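Local atomic coordinates of beta-fructofuranosidase (Arthrobacter, PDB entry 3WPU), a protein that belongs to the levansucrase/invertase family of beta-fructofuranosidases, whose members are built on a five-bladed beta-propeller. Residues 59-64 with 479-484; 70-75 with 136-141; 74-79 with 420-425; 424-427 with 431-434; 435-440 with 444-449. One frame throughout, in Å; residues are numbered along the deposited sequence.

Interaction 1: 59-64 with 479-484; sequences TVPQDF and GGWADI
With chi1 at -62°, the CG of Trp-481 sits beside its own backbone N and points the indole at the 59-64 loop, while chi1 of 47° in Phe-64 sends the phenyl ring off and leaves its CB to meet the indole. The benzo end of Trp-481 does nearly all the touching. Phe-64 CB lies 3.3 Å from Trp-481 CH2 and 3.4 Å from Trp-481 CZ3, a tight methylene contact that approaches the ring obliquely. Pro-61 and Trp-481 point at each other from opposite directions, Pro-61 CG meeting the ring at its edge, near the plane, 3.7 Å from Trp-481 CZ2. Val-60 CG1 stands 4.0 Å from Trp-481 CH2, near the CH2-CZ3 bond, the two side chains slanting across each other. The side-chain contact is apolar. Trp-481 takes the second place of a type II turn from Gly-480 to Asp-483, which is closed by a weak Asp-483 N to Gly-480 O bond of 3.4 Å and presents the indole to the 59-64 loop. Near the surface, Pro-65 and Pro-452 also touch the indole. Val-60 and Phe-64 reach on to Ile-438 of strand 437-438, and Phe-64 also to Val-445 of strand 443-446, while beyond the turn Ile-484 packs on Thr-77 and Pro-79 of strand 72-81; two loops more than 400 residues apart are thereby joined over these strands.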
# COMPACT_ATOMS: atom_id res chain seq x y z
N THR A 59 -19.71 2.16 -0.75
CA THR A 59 -19.82 2.08 -2.18
C THR A 59 -19.47 3.41 -2.84
O THR A 59 -20.00 4.47 -2.46
CB THR A 59 -21.25 1.63 -2.54
OG1 THR A 59 -21.49 0.30 -2.05
CG2 THR A 59 -21.49 1.63 -4.04
N VAL A 60 -18.55 3.36 -3.80
CA VAL A 60 -18.07 4.55 -4.50
C VAL A 60 -19.02 4.88 -5.64
O VAL A 60 -19.36 4.00 -6.41
CB VAL A 60 -16.66 4.32 -5.06
CG1 VAL A 60 -16.16 5.51 -5.83
CG2 VAL A 60 -15.71 4.07 -3.88
N PRO A 61 -19.41 6.16 -5.76
CA PRO A 61 -20.30 6.43 -6.91
C PRO A 61 -19.59 6.32 -8.24
O PRO A 61 -18.39 6.60 -8.34
CB PRO A 61 -20.76 7.86 -6.68
CG PRO A 61 -19.72 8.46 -5.85
CD PRO A 61 -19.24 7.35 -4.92
N GLN A 62 -20.36 5.95 -9.27
CA GLN A 62 -19.84 5.72 -10.61
C GLN A 62 -19.48 7.02 -11.31
O GLN A 62 -18.66 7.01 -12.22
CB GLN A 62 -20.84 4.92 -11.45
CG GLN A 62 -20.21 4.37 -12.73
CD GLN A 62 -21.01 3.25 -13.38
OE1 GLN A 62 -21.62 2.42 -12.71
NE2 GLN A 62 -20.98 3.21 -14.70
N ASP A 63 -20.11 8.11 -10.88
CA ASP A 63 -19.76 9.45 -11.36
C ASP A 63 -18.74 10.03 -10.40
O ASP A 63 -19.10 10.58 -9.34
CB ASP A 63 -21.00 10.33 -11.44
CG ASP A 63 -22.04 9.75 -12.37
OD1 ASP A 63 -21.85 9.86 -13.60
OD2 ASP A 63 -23.02 9.16 -11.86
N PHE A 64 -17.48 9.86 -10.74
CA PHE A 64 -16.41 10.34 -9.89
C PHE A 64 -15.64 11.41 -10.65
O PHE A 64 -15.56 11.38 -11.88
CB PHE A 64 -15.51 9.19 -9.46
CG PHE A 64 -15.09 8.27 -10.58
CD1 PHE A 64 -14.03 8.60 -11.41
CD2 PHE A 64 -15.78 7.08 -10.82
CE1 PHE A 64 -13.62 7.74 -12.42
CE2 PHE A 64 -15.39 6.22 -11.84
CZ PHE A 64 -14.32 6.56 -12.65
N GLY A 479 -15.36 10.03 2.47
CA GLY A 479 -14.74 11.33 2.66
C GLY A 479 -14.40 12.04 1.35
O GLY A 479 -15.10 11.91 0.33
N GLY A 480 -13.32 12.81 1.40
CA GLY A 480 -12.93 13.62 0.26
C GLY A 480 -12.32 12.78 -0.85
O GLY A 480 -11.60 11.83 -0.60
N TRP A 481 -12.65 13.11 -2.10
CA TRP A 481 -11.95 12.51 -3.22
C TRP A 481 -10.44 12.78 -3.12
O TRP A 481 -10.01 13.92 -2.98
CB TRP A 481 -12.49 13.07 -4.52
CG TRP A 481 -13.93 12.76 -4.73
CD1 TRP A 481 -15.01 13.58 -4.47
CD2 TRP A 481 -14.46 11.54 -5.25
NE1 TRP A 481 -16.19 12.94 -4.84
CE2 TRP A 481 -15.87 11.68 -5.31
CE3 TRP A 481 -13.88 10.35 -5.69
CZ2 TRP A 481 -16.70 10.67 -5.75
CZ3 TRP A 481 -14.72 9.34 -6.15
CH2 TRP A 481 -16.11 9.50 -6.18
N ALA A 482 -9.64 11.72 -3.18
CA ALA A 482 -8.19 11.82 -3.23
C ALA A 482 -7.62 12.57 -2.01
O ALA A 482 -6.61 13.25 -2.08
CB ALA A 482 -7.74 12.46 -4.55
N ASP A 483 -8.29 12.40 -0.87
CA ASP A 483 -7.84 13.08 0.33
C ASP A 483 -6.71 12.28 1.00
O ASP A 483 -6.95 11.22 1.58
CB ASP A 483 -9.01 13.29 1.29
CG ASP A 483 -8.65 14.18 2.46
OD1 ASP A 483 -7.69 14.97 2.33
OD2 ASP A 483 -9.35 14.12 3.50
N ILE A 484 -5.50 12.82 0.93
CA ILE A 484 -4.33 12.23 1.57
C ILE A 484 -3.71 13.31 2.48
O ILE A 484 -2.79 14.04 2.10
CB ILE A 484 -3.35 11.71 0.51
CG1 ILE A 484 -4.04 10.62 -0.32
CG2 ILE A 484 -2.08 11.19 1.19
CD1 ILE A 484 -3.18 9.93 -1.35

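Interaction 2: 70-75 with 136-141; sequences EQVWVW and WTYGGL
Tyr-138 leans across to Gln-71 and Val-72, and its atoms meet them in turn. CB, at the root, is 3.9 Å from the amide nitrogen NE2 of Gln-71. With chi1 of -179° the ring runs on opposite the backbone N, and its CD2 comes 3.8 Å from Gln-71 OE1, which lies at the ring edge near its plane; the amide stands almost upright to the ring, the planes 83° apart. Farther along, CE2 is 4.1 Å from Val-72 CG1, and at the tip OH is 4.0 Å from the same methyl. Val-72 CG2 hangs over the centre of one ring face, while Gly-140 N, two residues on in the same strand, lies over the other, 3.5 Å above the plane. Phe-119 and Val-100 of the neighbouring strands also touch this ring. Water 1 ties the polar ends together, accepting from Gln-71 NE2 at 3.2 Å and from Tyr-138 N at 3.0 Å. Gln-71 NE2 also donates to Ser-68 O. The two segments, both in the large mixed sheet but not adjacent strands there, are therefore joined by methyl-to-ring packing and one water, and the two hydrogen-bonded partners of NE2 probably hold the Gln-71 amide in its orientation.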
# COMPACT_ATOMS: atom_id res chain seq x y z
N GLU A 70 -7.78 14.19 -16.18
CA GLU A 70 -7.56 13.18 -17.21
C GLU A 70 -6.24 13.39 -18.00
O GLU A 70 -6.12 12.95 -19.13
CB GLU A 70 -8.80 13.07 -18.15
CG GLU A 70 -10.10 12.80 -17.42
CD GLU A 70 -11.30 12.57 -18.35
OE1 GLU A 70 -11.17 12.76 -19.57
OE2 GLU A 70 -12.38 12.17 -17.85
N GLN A 71 -5.25 14.02 -17.38
CA GLN A 71 -3.93 14.16 -18.01
C GLN A 71 -3.20 12.82 -18.07
O GLN A 71 -2.50 12.53 -19.04
CB GLN A 71 -3.04 15.15 -17.27
CG GLN A 71 -3.43 16.61 -17.35
CD GLN A 71 -2.55 17.42 -16.42
OE1 GLN A 71 -1.39 17.70 -16.75
NE2 GLN A 71 -3.06 17.73 -15.22
N VAL A 72 -3.31 12.05 -16.98
CA VAL A 72 -2.68 10.74 -16.85
C VAL A 72 -3.64 9.73 -16.19
O VAL A 72 -4.67 10.13 -15.63
CB VAL A 72 -1.40 10.79 -15.96
CG1 VAL A 72 -0.22 11.40 -16.72
CG2 VAL A 72 -1.65 11.50 -14.64
N TRP A 73 -3.30 8.45 -16.29
CA TRP A 73 -3.92 7.42 -15.46
C TRP A 73 -3.10 7.39 -14.18
O TRP A 73 -1.89 7.40 -14.25
CB TRP A 73 -3.84 6.03 -16.07
CG TRP A 73 -4.59 5.80 -17.37
CD1 TRP A 73 -4.03 5.48 -18.56
CD2 TRP A 73 -6.01 5.78 -17.57
NE1 TRP A 73 -5.03 5.29 -19.52
CE2 TRP A 73 -6.24 5.45 -18.92
CE3 TRP A 73 -7.11 5.97 -16.73
CZ2 TRP A 73 -7.53 5.35 -19.44
CZ3 TRP A 73 -8.38 5.90 -17.26
CH2 TRP A 73 -8.58 5.57 -18.59
N VAL A 74 -3.78 7.33 -13.05
CA VAL A 74 -3.12 7.31 -11.75
C VAL A 74 -3.55 6.07 -11.01
O VAL A 74 -4.73 5.77 -10.98
CB VAL A 74 -3.56 8.54 -10.91
CG1 VAL A 74 -2.89 8.51 -9.55
CG2 VAL A 74 -3.26 9.84 -11.63
N TRP A 75 -2.63 5.38 -10.32
CA TRP A 75 -3.07 4.30 -9.43
C TRP A 75 -2.31 4.34 -8.12
O TRP A 75 -2.49 5.33 -7.38
CB TRP A 75 -3.19 2.92 -10.10
CG TRP A 75 -1.97 2.21 -10.75
CD1 TRP A 75 -1.49 0.97 -10.38
CD2 TRP A 75 -1.16 2.61 -11.88
NE1 TRP A 75 -0.47 0.59 -11.18
CE2 TRP A 75 -0.22 1.58 -12.10
CE3 TRP A 75 -1.14 3.73 -12.74
CZ2 TRP A 75 0.74 1.64 -13.11
CZ3 TRP A 75 -0.19 3.79 -13.74
CH2 TRP A 75 0.74 2.75 -13.93
N TRP A 136 -5.59 18.70 -6.38
CA TRP A 136 -4.18 18.37 -6.62
C TRP A 136 -3.69 18.98 -7.92
O TRP A 136 -4.41 18.95 -8.93
CB TRP A 136 -3.95 16.85 -6.68
CG TRP A 136 -4.21 16.14 -5.40
CD1 TRP A 136 -5.32 15.44 -5.07
CD2 TRP A 136 -3.34 16.06 -4.26
NE1 TRP A 136 -5.21 14.91 -3.83
CE2 TRP A 136 -4.01 15.29 -3.29
CE3 TRP A 136 -2.08 16.56 -3.97
CZ2 TRP A 136 -3.46 14.99 -2.06
CZ3 TRP A 136 -1.52 16.27 -2.73
CH2 TRP A 136 -2.21 15.49 -1.79
N THR A 137 -2.46 19.48 -7.90
CA THR A 137 -1.74 19.87 -9.12
C THR A 137 -0.75 18.75 -9.48
O THR A 137 0.03 18.30 -8.65
CB THR A 137 -1.00 21.19 -8.93
OG1 THR A 137 -1.92 22.26 -8.62
CG2 THR A 137 -0.21 21.55 -10.17
N TYR A 138 -0.78 18.34 -10.74
CA TYR A 138 0.13 17.31 -11.25
C TYR A 138 1.48 17.93 -11.54
O TYR A 138 1.61 18.89 -12.34
CB TYR A 138 -0.45 16.65 -12.52
CG TYR A 138 0.45 15.58 -13.07
CD1 TYR A 138 0.96 14.56 -12.25
CD2 TYR A 138 0.80 15.56 -14.42
CE1 TYR A 138 1.77 13.58 -12.76
CE2 TYR A 138 1.62 14.59 -14.93
CZ TYR A 138 2.11 13.58 -14.10
OH TYR A 138 2.93 12.60 -14.63
N GLY A 139 2.51 17.45 -10.84
CA GLY A 139 3.85 18.00 -10.98
C GLY A 139 4.69 17.39 -12.09
O GLY A 139 5.78 17.90 -12.39
N GLY A 140 4.19 16.32 -12.70
CA GLY A 140 4.92 15.58 -13.72
C GLY A 140 5.71 14.41 -13.15
O GLY A 140 5.45 13.94 -12.02
N LEU A 141 6.66 13.93 -13.95
CA LEU A 141 7.39 12.73 -13.63
C LEU A 141 8.54 13.05 -12.70
O LEU A 141 9.16 14.12 -12.80
CB LEU A 141 7.91 12.08 -14.89
CG LEU A 141 6.82 11.61 -15.87
CD1 LEU A 141 7.44 11.09 -17.15
CD2 LEU A 141 5.98 10.52 -15.20
O HOH W 1 -2.52 19.67 -12.78

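Interaction 3: 74-79 with 420-425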
# COMPACT_ATOMS: atom_id res chain seq x y z
N VAL A 74 -3.78 7.33 -13.05
CA VAL A 74 -3.12 7.31 -11.75
C VAL A 74 -3.55 6.07 -11.01
O VAL A 74 -4.73 5.77 -10.98
CB VAL A 74 -3.56 8.54 -10.91
CG1 VAL A 74 -2.89 8.51 -9.55
CG2 VAL A 74 -3.26 9.84 -11.63
N TRP A 75 -2.63 5.38 -10.32
CA TRP A 75 -3.07 4.30 -9.43
C TRP A 75 -2.31 4.34 -8.12
O TRP A 75 -2.49 5.33 -7.38
CB TRP A 75 -3.19 2.92 -10.10
CG TRP A 75 -1.97 2.21 -10.75
CD1 TRP A 75 -1.49 0.97 -10.38
CD2 TRP A 75 -1.16 2.61 -11.88
NE1 TRP A 75 -0.47 0.59 -11.18
CE2 TRP A 75 -0.22 1.58 -12.10
CE3 TRP A 75 -1.14 3.73 -12.74
CZ2 TRP A 75 0.74 1.64 -13.11
CZ3 TRP A 75 -0.19 3.79 -13.74
CH2 TRP A 75 0.74 2.75 -13.93
N ASP A 76 -1.49 3.35 -7.81
CA ASP A 76 -0.89 3.29 -6.47
C ASP A 76 -0.28 4.65 -6.09
O ASP A 76 0.52 5.20 -6.83
CB ASP A 76 0.24 2.29 -6.35
CG ASP A 76 -0.12 0.89 -6.80
OD1 ASP A 76 -1.21 0.62 -7.32
OD2 ASP A 76 0.77 0.04 -6.64
N THR A 77 -0.65 5.15 -4.91
CA THR A 77 -0.24 6.46 -4.46
C THR A 77 0.28 6.33 -3.03
O THR A 77 -0.22 5.51 -2.23
CB THR A 77 -1.41 7.43 -4.56
OG1 THR A 77 -1.76 7.55 -5.96
CG2 THR A 77 -1.09 8.78 -3.96
N TRP A 78 1.27 7.15 -2.72
CA TRP A 78 1.78 7.25 -1.34
C TRP A 78 2.15 8.67 -0.92
O TRP A 78 2.59 9.49 -1.73
CB TRP A 78 2.95 6.32 -1.10
CG TRP A 78 4.14 6.45 -2.03
CD1 TRP A 78 5.29 7.14 -1.79
CD2 TRP A 78 4.29 5.84 -3.30
NE1 TRP A 78 6.17 6.98 -2.85
CE2 TRP A 78 5.56 6.20 -3.80
CE3 TRP A 78 3.45 5.04 -4.10
CZ2 TRP A 78 6.02 5.78 -5.06
CZ3 TRP A 78 3.92 4.60 -5.32
CH2 TRP A 78 5.18 5.01 -5.81
N PRO A 79 1.99 8.95 0.39
CA PRO A 79 2.35 10.25 0.95
C PRO A 79 3.85 10.33 1.27
O PRO A 79 4.57 9.36 1.14
CB PRO A 79 1.53 10.30 2.24
CG PRO A 79 1.51 8.88 2.69
CD PRO A 79 1.42 8.06 1.42
N ALA A 420 -12.07 -0.22 -5.89
CA ALA A 420 -10.91 0.26 -5.16
C ALA A 420 -9.81 -0.79 -5.16
O ALA A 420 -10.07 -2.00 -5.06
CB ALA A 420 -11.32 0.60 -3.73
N TYR A 421 -8.57 -0.33 -5.29
CA TYR A 421 -7.39 -1.17 -5.13
C TYR A 421 -6.19 -0.35 -4.64
O TYR A 421 -6.27 0.89 -4.51
CB TYR A 421 -7.08 -2.03 -6.39
CG TYR A 421 -6.36 -3.29 -6.00
CD1 TYR A 421 -6.99 -4.23 -5.21
CD2 TYR A 421 -5.02 -3.49 -6.34
CE1 TYR A 421 -6.33 -5.37 -4.78
CE2 TYR A 421 -4.33 -4.61 -5.89
CZ TYR A 421 -4.99 -5.56 -5.13
OH TYR A 421 -4.35 -6.71 -4.68
N SER A 422 -5.12 -1.08 -4.29
CA SER A 422 -3.87 -0.53 -3.76
C SER A 422 -4.10 0.41 -2.59
O SER A 422 -3.46 1.47 -2.45
CB SER A 422 -3.06 0.12 -4.88
OG SER A 422 -2.72 -0.87 -5.84
N HIS A 423 -4.99 -0.02 -1.70
CA HIS A 423 -5.34 0.77 -0.55
C HIS A 423 -4.10 1.02 0.32
O HIS A 423 -3.14 0.23 0.32
CB HIS A 423 -6.32 0.01 0.34
CG HIS A 423 -7.59 -0.41 -0.33
ND1 HIS A 423 -7.63 -1.26 -1.41
CD2 HIS A 423 -8.87 -0.14 -0.02
CE1 HIS A 423 -8.89 -1.50 -1.73
NE2 HIS A 423 -9.66 -0.83 -0.90
N TYR A 424 -4.16 2.11 1.05
CA TYR A 424 -3.07 2.48 1.95
C TYR A 424 -3.69 3.08 3.19
O TYR A 424 -4.49 4.01 3.10
CB TYR A 424 -2.16 3.49 1.24
CG TYR A 424 -1.04 3.95 2.12
CD1 TYR A 424 0.12 3.20 2.28
CD2 TYR A 424 -1.16 5.13 2.83
CE1 TYR A 424 1.13 3.59 3.14
CE2 TYR A 424 -0.14 5.55 3.69
CZ TYR A 424 0.99 4.81 3.83
OH TYR A 424 2.03 5.20 4.67
N VAL A 425 -3.31 2.53 4.36
CA VAL A 425 -3.87 2.95 5.64
C VAL A 425 -3.01 4.08 6.23
O VAL A 425 -1.80 3.92 6.42
CB VAL A 425 -3.94 1.77 6.64
CG1 VAL A 425 -4.70 2.20 7.88
CG2 VAL A 425 -4.61 0.56 5.98
O HOH W 2 -2.98 4.10 -3.40
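Asp-76 and Ser-422 meet through their side chains. Asp-76 CG lies beside its backbone N (chi1 -53°), which carries the carboxylate over to the other chain segment, and Ser-422 OG is turned the same way at its own CB (chi1 -62°). OG donates to Asp-76 OD1 over 2.6 Å, arriving from well above the carboxylate plane. Ser-422 is modelled in two conformers, and the bond is described for one of them. The serine sits at a corner of the chain, and its O leaves toward water 2, which lies 2.8 Å from Ser-422 O and accepts from Thr-77 N at 3.0 Å, bridging the two backbones. Thr-77 keeps its hydroxyl on its own strand: OG1 bonds to Trp-75 O at 2.7 Å, and Ser-98 is a further partner. Farther along, Tyr-424 extends opposite its backbone N toward Pro-79; the two side chains come from opposite directions, Tyr-424 CE2 3.7 Å from Pro-79 CD, which is oblique to the phenol ring. Asp-76 OD2 and Trp-75 NE1 each bond to glycerol, probably from the crystallisation liquor. A strand carrying an acidic side chain to a bound glycerol near the centre of the chain, next to the start of another sheet, is consistent with the central pocket of the five-bladed beta-propeller in this family.

Interaction 4: 424-427 with 431-434; sequences YVMP and VQSF
Tyr-424 and Gln-432 are gripped backbone to backbone: Tyr-424 N donates to Gln-432 O at 2.9 Å, and Gln-432 N returns a bond of 3.1 Å to Tyr-424 O. That same carbonyl also takes a CH contact from Val-431 CA at 3.4 Å, so Tyr-424 O meets two neighbouring residues of the partner strand. Packing is closest on the face bearing Tyr-424 and Gln-432. There Gln-432 has its CG wedged between the backbone N and the carbonyl carbon (chi1 57°) and bends at chi2, which brings the amide alongside the root of the tyrosine, oblique to its ring; its NE2 lies 3.4 Å from Tyr-424 CB, with amide and ring planes 46° apart. The polar partner of NE2 is outside the hairpin, Thr-77 O of strand 72-81. Met-426 closes over the glutamine at about a right angle: SD is 3.7 Å from Gln-432 CG, and a bend at chi3 brings its CE to 4.1 Å from Gln-432 CB. The two segments are the arms of a beta hairpin, the first two strands of a four-stranded antiparallel sheet of the kind that makes up a propeller blade; strand 454-458 lies on the other side of strand 430-434, Val-431 bonding to Val-454. The other face is looser, though buried as well. Val-425 and Val-431 form a non-hydrogen-bonded pair whose methyls, CG2 to CG2, stay 4.3 Å apart; Tyr-343 of strand 340-345 touches Val-425, and His-423 touches Val-431.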
# COMPACT_ATOMS: atom_id res chain seq x y z
N TYR A 424 -4.16 2.11 1.05
CA TYR A 424 -3.07 2.48 1.95
C TYR A 424 -3.69 3.08 3.19
O TYR A 424 -4.49 4.01 3.10
CB TYR A 424 -2.16 3.49 1.24
CG TYR A 424 -1.04 3.95 2.12
CD1 TYR A 424 0.12 3.20 2.28
CD2 TYR A 424 -1.16 5.13 2.83
CE1 TYR A 424 1.13 3.59 3.14
CE2 TYR A 424 -0.14 5.55 3.69
CZ TYR A 424 0.99 4.81 3.83
OH TYR A 424 2.03 5.20 4.67
N VAL A 425 -3.31 2.53 4.36
CA VAL A 425 -3.87 2.95 5.64
C VAL A 425 -3.01 4.08 6.23
O VAL A 425 -1.80 3.92 6.42
CB VAL A 425 -3.94 1.77 6.64
CG1 VAL A 425 -4.70 2.20 7.88
CG2 VAL A 425 -4.61 0.56 5.98
N MET A 426 -3.67 5.20 6.50
CA MET A 426 -3.07 6.44 6.94
C MET A 426 -3.37 6.63 8.42
O MET A 426 -4.21 5.94 8.99
CB MET A 426 -3.68 7.60 6.14
CG MET A 426 -3.54 7.38 4.66
SD MET A 426 -4.00 8.76 3.59
CE MET A 426 -5.77 8.82 3.89
N PRO A 427 -2.69 7.61 9.03
CA PRO A 427 -2.94 7.85 10.45
C PRO A 427 -4.43 8.08 10.77
O PRO A 427 -5.17 8.68 9.96
CB PRO A 427 -2.09 9.08 10.74
CG PRO A 427 -0.96 8.95 9.76
CD PRO A 427 -1.65 8.50 8.50
N VAL A 431 -8.24 5.58 4.95
CA VAL A 431 -7.77 4.66 3.93
C VAL A 431 -7.98 5.29 2.57
O VAL A 431 -9.12 5.64 2.20
CB VAL A 431 -8.49 3.29 3.99
CG1 VAL A 431 -7.91 2.37 2.91
CG2 VAL A 431 -8.36 2.66 5.40
N GLN A 432 -6.88 5.47 1.84
CA GLN A 432 -6.94 5.99 0.46
C GLN A 432 -6.72 4.83 -0.50
O GLN A 432 -6.08 3.86 -0.16
CB GLN A 432 -5.91 7.09 0.23
CG GLN A 432 -4.45 6.73 0.52
CD GLN A 432 -3.64 6.37 -0.70
OE1 GLN A 432 -4.18 6.09 -1.80
NE2 GLN A 432 -2.33 6.37 -0.54
N SER A 433 -7.31 4.92 -1.70
CA SER A 433 -7.24 3.83 -2.67
C SER A 433 -7.51 4.43 -4.05
O SER A 433 -7.99 5.56 -4.10
CB SER A 433 -8.31 2.78 -2.36
OG SER A 433 -9.63 3.30 -2.38
N PHE A 434 -7.20 3.70 -5.12
CA PHE A 434 -7.54 4.16 -6.47
C PHE A 434 -8.68 3.35 -7.01
O PHE A 434 -8.86 2.18 -6.69
CB PHE A 434 -6.32 4.12 -7.41
CG PHE A 434 -6.05 2.77 -8.02
CD1 PHE A 434 -6.66 2.36 -9.19
CD2 PHE A 434 -5.21 1.86 -7.41
CE1 PHE A 434 -6.42 1.11 -9.75
CE2 PHE A 434 -4.95 0.60 -7.94
CZ PHE A 434 -5.58 0.21 -9.11

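Interaction 5: 435-440 with 444-449; sequences IDTIGT and FVRGGT
Asp-436 and Arg-446 form the salt bridge of the hairpin: NH2 donates to OD1 at 2.8 Å with an N-H...O angle of 168°, using the syn lone pair of OD1, which lies in the guanidinium plane. The two side chains run side by side, their flat groups 30° apart. Arg-446 NE adds weak bonds to OD1 and to Asp-436 O, while Arg-446 NH1 is engaged by Asp-108. Asp-436 O also takes a bond from Gly-447 N at 2.9 Å, so one carbonyl serves both a backbone and a side-chain donor. Arg-446 reaches this spot because its chain folds at chi2 and chi3, passing Thr-437 OG1; that hydroxyl bonds to Pro-406 O. Outward, Ile-438 and Val-445 are a hydrogen-bonded antiparallel pair, Ile-438 N to Val-445 O and Val-445 N to Ile-438 O both 3.0 Å. At the other end Ile-435 N meets Thr-449 O at 2.9 Å. Toward the turn, side-chain-less Gly-439 lets Phe-444 come within 3.8 Å, CA to CA. The phenyl ring then takes the methyl of Thr-437 obliquely, CG2 to CD1 3.7 Å, and Thr-440 O at its edge. With Asp-436 OD2 bonded to glycerol while OD1 is occupied by Arg-446, the salt bridge probably fixes how this carboxylate is turned.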
# COMPACT_ATOMS: atom_id res chain seq x y z
N ILE A 435 -9.39 3.95 -7.94
CA ILE A 435 -10.52 3.29 -8.60
C ILE A 435 -10.08 2.50 -9.83
O ILE A 435 -9.38 3.03 -10.72
CB ILE A 435 -11.53 4.35 -9.08
CG1 ILE A 435 -12.11 5.12 -7.89
CG2 ILE A 435 -12.66 3.68 -9.86
CD1 ILE A 435 -12.98 6.30 -8.26
N ASP A 436 -10.48 1.23 -9.90
CA ASP A 436 -10.10 0.41 -11.03
C ASP A 436 -11.29 0.40 -11.97
O ASP A 436 -11.22 1.00 -13.05
CB ASP A 436 -9.66 -0.99 -10.61
CG ASP A 436 -9.05 -1.78 -11.77
OD1 ASP A 436 -9.16 -1.35 -12.93
OD2 ASP A 436 -8.50 -2.84 -11.50
N THR A 437 -12.38 -0.24 -11.54
CA THR A 437 -13.61 -0.25 -12.35
C THR A 437 -14.84 -0.02 -11.47
O THR A 437 -14.90 -0.53 -10.37
CB THR A 437 -13.78 -1.60 -13.05
OG1 THR A 437 -12.67 -1.81 -13.90
CG2 THR A 437 -15.11 -1.68 -13.89
N ILE A 438 -15.84 0.69 -11.98
CA ILE A 438 -17.15 0.77 -11.33
C ILE A 438 -18.18 0.57 -12.42
O ILE A 438 -18.09 1.22 -13.45
CB ILE A 438 -17.40 2.11 -10.62
CG1 ILE A 438 -16.36 2.31 -9.51
CG2 ILE A 438 -18.80 2.14 -10.03
CD1 ILE A 438 -16.43 3.67 -8.82
N GLY A 439 -19.10 -0.35 -12.18
CA GLY A 439 -20.21 -0.55 -13.12
C GLY A 439 -20.53 -1.99 -13.40
O GLY A 439 -19.89 -2.91 -12.90
N THR A 440 -21.58 -2.18 -14.21
CA THR A 440 -22.07 -3.50 -14.53
C THR A 440 -21.49 -3.92 -15.88
O THR A 440 -20.79 -3.13 -16.53
CB THR A 440 -23.61 -3.50 -14.59
OG1 THR A 440 -24.04 -2.40 -15.40
CG2 THR A 440 -24.19 -3.32 -13.22
N PHE A 444 -19.88 0.03 -17.54
CA PHE A 444 -18.80 0.24 -16.58
C PHE A 444 -17.80 1.24 -17.08
O PHE A 444 -17.72 1.52 -18.28
CB PHE A 444 -18.12 -1.09 -16.22
CG PHE A 444 -17.33 -1.72 -17.35
CD1 PHE A 444 -15.96 -1.49 -17.49
CD2 PHE A 444 -17.95 -2.61 -18.24
CE1 PHE A 444 -15.23 -2.10 -18.49
CE2 PHE A 444 -17.23 -3.22 -19.25
CZ PHE A 444 -15.87 -2.97 -19.38
N VAL A 445 -16.99 1.77 -16.15
CA VAL A 445 -15.99 2.74 -16.48
C VAL A 445 -14.74 2.41 -15.68
O VAL A 445 -14.86 1.82 -14.59
CB VAL A 445 -16.41 4.19 -16.14
CG1 VAL A 445 -17.53 4.64 -17.08
CG2 VAL A 445 -16.84 4.35 -14.70
N ARG A 446 -13.60 2.75 -16.26
CA ARG A 446 -12.31 2.62 -15.56
C ARG A 446 -11.97 3.91 -14.87
O ARG A 446 -12.31 5.00 -15.35
CB ARG A 446 -11.21 2.23 -16.54
CG ARG A 446 -11.52 1.00 -17.38
CD ARG A 446 -11.96 -0.21 -16.58
NE ARG A 446 -10.85 -0.81 -15.83
CZ ARG A 446 -9.98 -1.68 -16.35
NH1 ARG A 446 -10.06 -2.03 -17.62
NH2 ARG A 446 -9.02 -2.21 -15.58
N GLY A 447 -11.25 3.80 -13.76
CA GLY A 447 -10.94 4.95 -12.93
C GLY A 447 -9.60 5.57 -13.23
O GLY A 447 -9.49 6.56 -13.95
N GLY A 448 -8.53 5.04 -12.63
CA GLY A 448 -7.23 5.65 -12.85
C GLY A 448 -7.17 7.02 -12.18
O GLY A 448 -6.54 7.95 -12.68
N THR A 449 -7.85 7.12 -11.03
CA THR A 449 -7.89 8.30 -10.17
C THR A 449 -8.28 7.80 -8.76
O THR A 449 -8.80 6.69 -8.63
CB THR A 449 -8.90 9.35 -10.70
OG1 THR A 449 -8.84 10.54 -9.90
CG2 THR A 449 -10.34 8.80 -10.69

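Interactions 3 and 4 are the closest pair, with centres about 6 Å apart; they share Tyr-424 and Val-425, and Gln-432 NE2 reaches Thr-77 O at 2.8 Å. Interaction 2 shares Val-74 and Trp-75 with interaction 3 and joins interaction 5 where Val-74 N meets Gly-448 O at 2.8 Å. Interaction 1, a surface contact, touches the others: Ala-482 O meets Trp-136 NE1 of interaction 2 at 2.8 Å, and Val-60 CG1 packs on Ile-438 CD1 of interaction 5 at 3.5 Å. Interactions 3 and 5 each bring an aspartate, Asp-76 and Asp-436, to within about 3 Å of glycerol, probably from the crystallisation liquor; Asp-76 probably lies at the central pocket of the propeller.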